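Local coordinates for putative flagellar motor switch protein FliN (Thermotoga maritima, PDB 1O6A), which probably forms part of the flagellar switch complex, the C-ring at the base of the motor that sets the direction of rotation, at residues 24-29 with 57-62; 53-58 with 65-70. All blocks are in the same frame, centred on the assembly; numbering follows the deposited sequence.

Both interactions use strand 56-60, one along each of its edges: interaction 1 pairs it with strand 20-33, and interaction 2 joins it to strand 63-73 in a hairpin. Asp57 and Ile58 belong to both, and Val25 CG1 of interaction 1 packs 3.6 Å from Val56 CG2 of interaction 2. The centre of interaction 1 lies about 1 Å from the chain's centre, its segment 24-29 also pairing with the second subunit, and its salt bridge lies against the methyls of Leu59. Interaction 2, its centre about 8 Å from that of interaction 1, reaches from buried Ile58 and Ala66 to a more exposed end where proline, arginine, carboxylates and waters meet. Regular antiparallel pairing marks the first, a bulge the second.

Interaction 1: 24-29 with 57-62; sequences TVELGR and DILVNG
With CG beside the backbone N (chi1 -67°) and an extended chain beyond it, Glu26 brings its CG and carboxylate against Leu59, whose chi1 of -68° puts CG beside its own backbone N and, with chi2 of 84°, brings CD1 to the Glu26 side chain; the two meet at about a right angle, with Leu59 CD1 3.8 Å from Glu26 CD. Arg29 arrives from the opposite direction to Leu59 and sets NH2 3.8 Å from Leu59 CD2, obliquely to the guanidinium plane. The carboxylate is gripped side-on: Arg29 NE bonds Glu26 OE1 at 2.8 Å and Arg29 NH2 bonds Glu26 OE2, both on syn lone pairs, which should fix the rotation of the acid and favour its charged form. A water lies within hydrogen-bonding distance of both Glu26 OE1 and Asp57 OD2, though it has more acceptors near it than protons to give; Asp57 OD2 also forms a salt bridge with Lys50. On the face of Val25 and Ile58 the contact is apolar, Val25 CG2 lying 4.3 Å from Ile58 CG1. Four backbone bonds set the register; the straightest, Leu59 N to Thr24 O, is 2.8 Å long and almost linear at the hydrogen. Thr24-Leu59 and Glu26-Asp57 are thus hydrogen-bonded pairs flanking the non-hydrogen-bonded Val25-Ile58, the pattern of a regular antiparallel sheet, which here runs on into the second subunit through residues of 24-29.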
loop_
_atom_site.group_PDB
_atom_site.type_symbol
_atom_site.label_atom_id
_atom_site.label_comp_id
_atom_site.label_asym_id
_atom_site.label_seq_id
_atom_site.Cartn_x
_atom_site.Cartn_y
_atom_site.Cartn_z
ATOM N N THR A 24 -5.662 -1.357 2.010
ATOM C CA THR A 24 -4.482 -0.721 1.405
ATOM C C THR A 24 -3.802 -1.737 0.504
ATOM O O THR A 24 -3.723 -2.923 0.854
ATOM C CB THR A 24 -3.487 -0.235 2.505
ATOM O OG1 THR A 24 -3.093 -1.330 3.346
ATOM C CG2 THR A 24 -4.109 0.749 3.470
ATOM N N VAL A 25 -3.299 -1.289 -0.647
ATOM C CA VAL A 25 -2.599 -2.143 -1.551
ATOM C C VAL A 25 -1.197 -1.554 -1.690
ATOM O O VAL A 25 -1.010 -0.349 -1.971
ATOM C CB VAL A 25 -3.295 -2.206 -2.882
ATOM C CG1 VAL A 25 -2.489 -3.000 -3.898
ATOM C CG2 VAL A 25 -4.727 -2.788 -2.729
ATOM N N GLU A 26 -0.208 -2.398 -1.426
ATOM C CA GLU A 26 1.202 -1.978 -1.373
ATOM C C GLU A 26 1.977 -2.597 -2.511
ATOM O O GLU A 26 1.862 -3.789 -2.823
ATOM C CB GLU A 26 1.862 -2.445 -0.077
ATOM C CG GLU A 26 1.328 -1.791 1.169
ATOM C CD GLU A 26 2.112 -2.138 2.416
ATOM O OE1 GLU A 26 3.158 -2.817 2.316
ATOM O OE2 GLU A 26 1.691 -1.693 3.510
ATOM N N LEU A 27 2.805 -1.756 -3.117
ATOM C CA LEU A 27 3.729 -2.180 -4.161
ATOM C C LEU A 27 4.997 -2.722 -3.524
ATOM O O LEU A 27 5.699 -3.508 -4.115
ATOM C CB LEU A 27 4.132 -1.021 -5.058
ATOM C CG LEU A 27 5.243 -1.404 -6.062
ATOM C CD1 LEU A 27 4.781 -2.537 -7.008
ATOM C CD2 LEU A 27 5.673 -0.207 -6.820
ATOM N N GLY A 28 5.313 -2.274 -2.321
ATOM C CA GLY A 28 6.512 -2.737 -1.664
ATOM C C GLY A 28 6.946 -1.790 -0.570
ATOM O O GLY A 28 6.366 -0.703 -0.389
ATOM N N ARG A 29 7.976 -2.235 0.139
ATOM C CA ARG A 29 8.559 -1.493 1.254
ATOM C C ARG A 29 10.065 -1.449 1.201
ATOM O O ARG A 29 10.706 -2.258 0.549
ATOM C CB ARG A 29 8.170 -2.185 2.569
ATOM C CG ARG A 29 6.695 -2.341 2.802
ATOM C CD ARG A 29 6.395 -2.859 4.210
ATOM N NE ARG A 29 4.948 -2.869 4.437
ATOM C CZ ARG A 29 4.377 -3.087 5.607
ATOM N NH1 ARG A 29 5.106 -3.301 6.685
ATOM N NH2 ARG A 29 3.059 -3.061 5.712
ATOM N N ASP A 57 0.671 -6.533 -2.476
ATOM C CA ASP A 57 0.089 -6.934 -1.205
ATOM C C ASP A 57 -1.209 -6.199 -0.879
ATOM O O ASP A 57 -1.326 -5.000 -1.122
ATOM C CB ASP A 57 1.071 -6.672 -0.081
ATOM C CG ASP A 57 2.413 -7.348 -0.346
ATOM O OD1 ASP A 57 2.385 -8.580 -0.559
ATOM O OD2 ASP A 57 3.483 -6.719 -0.506
ATOM N N ILE A 58 -2.143 -6.914 -0.248
ATOM C CA ILE A 58 -3.440 -6.345 0.079
ATOM C C ILE A 58 -3.647 -6.484 1.562
ATOM O O ILE A 58 -3.665 -7.596 2.066
ATOM C CB ILE A 58 -4.559 -7.111 -0.649
ATOM C CG1 ILE A 58 -4.340 -7.061 -2.166
ATOM C CG2 ILE A 58 -5.922 -6.558 -0.274
ATOM C CD1 ILE A 58 -5.068 -8.140 -2.878
ATOM N N LEU A 59 -3.702 -5.347 2.253
ATOM C CA LEU A 59 -3.798 -5.308 3.712
ATOM C C LEU A 59 -5.172 -4.778 4.112
ATOM O O LEU A 59 -5.702 -3.854 3.483
ATOM C CB LEU A 59 -2.721 -4.410 4.301
ATOM C CG LEU A 59 -1.301 -4.968 4.128
ATOM C CD1 LEU A 59 -0.740 -4.619 2.762
ATOM C CD2 LEU A 59 -0.408 -4.487 5.245
ATOM N N VAL A 60 -5.705 -5.332 5.190
ATOM C CA VAL A 60 -6.976 -4.895 5.716
ATOM C C VAL A 60 -6.703 -4.525 7.152
ATOM O O VAL A 60 -6.164 -5.335 7.902
ATOM C CB VAL A 60 -8.075 -5.959 5.538
ATOM C CG1 VAL A 60 -9.404 -5.442 6.127
ATOM C CG2 VAL A 60 -8.278 -6.261 4.083
ATOM N N ASN A 61 -7.007 -3.270 7.520
ATOM C CA ASN A 61 -6.585 -2.709 8.794
ATOM C C ASN A 61 -5.160 -3.122 9.156
ATOM O O ASN A 61 -4.891 -3.536 10.277
ATOM C CB ASN A 61 -7.564 -3.106 9.910
ATOM C CG ASN A 61 -8.926 -2.485 9.757
ATOM O OD1 ASN A 61 -9.173 -1.666 8.881
ATOM N ND2 ASN A 61 -9.837 -2.879 10.637
ATOM N N GLY A 62 -4.249 -3.040 8.193
ATOM C CA GLY A 62 -2.838 -3.310 8.452
ATOM C C GLY A 62 -2.406 -4.763 8.451
ATOM O O GLY A 62 -1.248 -5.042 8.678
HETATM O O HOH W 1 -4.866 -1.585 5.544
HETATM O O HOH W 2 4.654 -4.535 0.586
#

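Interaction 2: 53-58 with 65-70; sequences GEPVDI and IARGEV
Arg67 reaches across Pro55 and alongside Asp57, and its atoms meet a new partner at nearly every step. Arg67 CB lies 3.2 Å from Val56 O; CG lies between that carbonyl and Asp57 OD1, and Arg67 CD comes 3.1 Å from Asp57 OD1. A bend at chi3 (-58°) then carries the guanidinium over the proline ring, where Arg67 NE and CZ each lie 3.3 Å from Pro55 CG, which stands over the centre of the guanidinium. At the edge, NH1 donates to a water that in turn donates to Asp57 OD1, while NH2 donates to another water held by Glu54 OE2; the other oxygen, OE1, accepts from Leu51 N. The direct salt bridge from Arg67 NH1 to Glu54 OE2 is long, 3.9 Å, and Arg67 NH2 also forms one with Glu83.

Beneath this, strands 56-60 and 63-73 form a beta hairpin whose pairing is interrupted by a classic beta bulge: Ile65 and Ala66 both face Ile58. Ile58 O accepts from Ile65 N at 3.2 Å and, weakly, from Ala66 N, whereas Ile58 N donates to Ala66 O from above its carbonyl plane, 37° out of it. On the buried face Ile58 CD1 packs 3.8 Å from Ala66 CB. Farther along, Val56 CG1 touches Val70 CG2 at 4.0 Å, and Val70 also packs on Leu27 of the second subunit.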
loop_
_atom_site.group_PDB
_atom_site.type_symbol
_atom_site.label_atom_id
_atom_site.label_comp_id
_atom_site.label_asym_id
_atom_site.label_seq_id
_atom_site.Cartn_x
_atom_site.Cartn_y
_atom_site.Cartn_z
ATOM N N GLY A 53 7.709 -10.396 -10.917
ATOM C CA GLY A 53 7.164 -11.723 -10.811
ATOM C C GLY A 53 6.339 -11.920 -9.554
ATOM O O GLY A 53 5.632 -12.915 -9.468
ATOM N N GLU A 54 6.405 -10.987 -8.598
ATOM C CA GLU A 54 5.587 -11.096 -7.385
ATOM C C GLU A 54 4.341 -10.253 -7.451
ATOM O O GLU A 54 4.322 -9.221 -8.130
ATOM C CB GLU A 54 6.359 -10.692 -6.167
ATOM C CG GLU A 54 7.538 -11.586 -5.844
ATOM C CD GLU A 54 8.041 -11.304 -4.445
ATOM O OE1 GLU A 54 8.679 -10.238 -4.274
ATOM O OE2 GLU A 54 7.804 -12.123 -3.523
ATOM N N PRO A 55 3.291 -10.679 -6.748
ATOM C CA PRO A 55 2.045 -9.919 -6.696
ATOM C C PRO A 55 2.126 -8.751 -5.697
ATOM O O PRO A 55 3.070 -8.704 -4.898
ATOM C CB PRO A 55 1.044 -10.971 -6.183
ATOM C CG PRO A 55 1.881 -11.843 -5.273
ATOM C CD PRO A 55 3.202 -11.932 -5.976
ATOM N N VAL A 56 1.189 -7.821 -5.775
ATOM C CA VAL A 56 1.116 -6.711 -4.822
ATOM C C VAL A 56 0.417 -7.202 -3.572
ATOM O O VAL A 56 -0.308 -8.214 -3.606
ATOM C CB VAL A 56 0.382 -5.472 -5.378
ATOM C CG1 VAL A 56 1.153 -4.942 -6.574
ATOM C CG2 VAL A 56 -1.056 -5.745 -5.699
ATOM N N ASP A 57 0.671 -6.533 -2.476
ATOM C CA ASP A 57 0.089 -6.934 -1.205
ATOM C C ASP A 57 -1.209 -6.199 -0.879
ATOM O O ASP A 57 -1.326 -5.000 -1.122
ATOM C CB ASP A 57 1.071 -6.672 -0.081
ATOM C CG ASP A 57 2.413 -7.348 -0.346
ATOM O OD1 ASP A 57 2.385 -8.580 -0.559
ATOM O OD2 ASP A 57 3.483 -6.719 -0.506
ATOM N N ILE A 58 -2.143 -6.914 -0.248
ATOM C CA ILE A 58 -3.440 -6.345 0.079
ATOM C C ILE A 58 -3.647 -6.484 1.562
ATOM O O ILE A 58 -3.665 -7.596 2.066
ATOM C CB ILE A 58 -4.559 -7.111 -0.649
ATOM C CG1 ILE A 58 -4.340 -7.061 -2.166
ATOM C CG2 ILE A 58 -5.922 -6.558 -0.274
ATOM C CD1 ILE A 58 -5.068 -8.140 -2.878
ATOM N N ILE A 65 -3.860 -9.983 4.138
ATOM C CA ILE A 65 -4.781 -11.120 3.960
ATOM C C ILE A 65 -4.777 -11.686 2.548
ATOM O O ILE A 65 -5.306 -12.775 2.314
ATOM C CB ILE A 65 -6.203 -10.781 4.367
ATOM C CG1 ILE A 65 -6.777 -9.691 3.513
ATOM C CG2 ILE A 65 -6.335 -10.398 5.875
ATOM C CD1 ILE A 65 -8.219 -9.959 3.226
ATOM N N ALA A 66 -4.196 -10.959 1.613
ATOM C CA ALA A 66 -4.261 -11.336 0.209
ATOM C C ALA A 66 -3.153 -10.688 -0.601
ATOM O O ALA A 66 -2.467 -9.772 -0.133
ATOM C CB ALA A 66 -5.618 -10.971 -0.361
ATOM N N ARG A 67 -2.939 -11.220 -1.789
ATOM C CA ARG A 67 -2.043 -10.600 -2.779
ATOM C C ARG A 67 -2.733 -10.640 -4.127
ATOM O O ARG A 67 -3.724 -11.391 -4.304
ATOM C CB ARG A 67 -0.692 -11.322 -2.788
ATOM C CG ARG A 67 0.041 -11.273 -1.437
ATOM C CD ARG A 67 1.639 -11.459 -1.477
ATOM N NE ARG A 67 1.940 -12.723 -2.091
ATOM C CZ ARG A 67 3.158 -13.108 -2.456
ATOM N NH1 ARG A 67 4.180 -12.324 -2.237
ATOM N NH2 ARG A 67 3.332 -14.272 -3.068
ATOM N N GLY A 68 -2.303 -9.803 -5.057
ATOM C CA GLY A 68 -2.943 -9.759 -6.337
ATOM C C GLY A 68 -2.186 -9.057 -7.422
ATOM O O GLY A 68 -1.015 -8.695 -7.285
ATOM N N GLU A 69 -2.869 -8.890 -8.532
ATOM C CA GLU A 69 -2.304 -8.242 -9.709
ATOM C C GLU A 69 -3.106 -6.987 -10.052
ATOM O O GLU A 69 -4.309 -6.901 -9.843
ATOM C CB GLU A 69 -2.228 -9.228 -10.879
ATOM C CG GLU A 69 -3.551 -9.790 -11.332
ATOM C CD GLU A 69 -3.433 -10.851 -12.438
ATOM O OE1 GLU A 69 -2.351 -10.942 -13.070
ATOM O OE2 GLU A 69 -4.429 -11.566 -12.684
ATOM N N VAL A 70 -2.401 -5.969 -10.520
ATOM C CA VAL A 70 -2.983 -4.660 -10.808
ATOM C C VAL A 70 -3.805 -4.712 -12.082
ATOM O O VAL A 70 -3.380 -5.295 -13.079
ATOM C CB VAL A 70 -1.848 -3.568 -10.912
ATOM C CG1 VAL A 70 -2.463 -2.195 -11.076
ATOM C CG2 VAL A 70 -1.003 -3.604 -9.696
HETATM O O HOH W 3 6.382 -14.140 -3.506
HETATM O O HOH W 4 4.348 -10.178 -0.551
#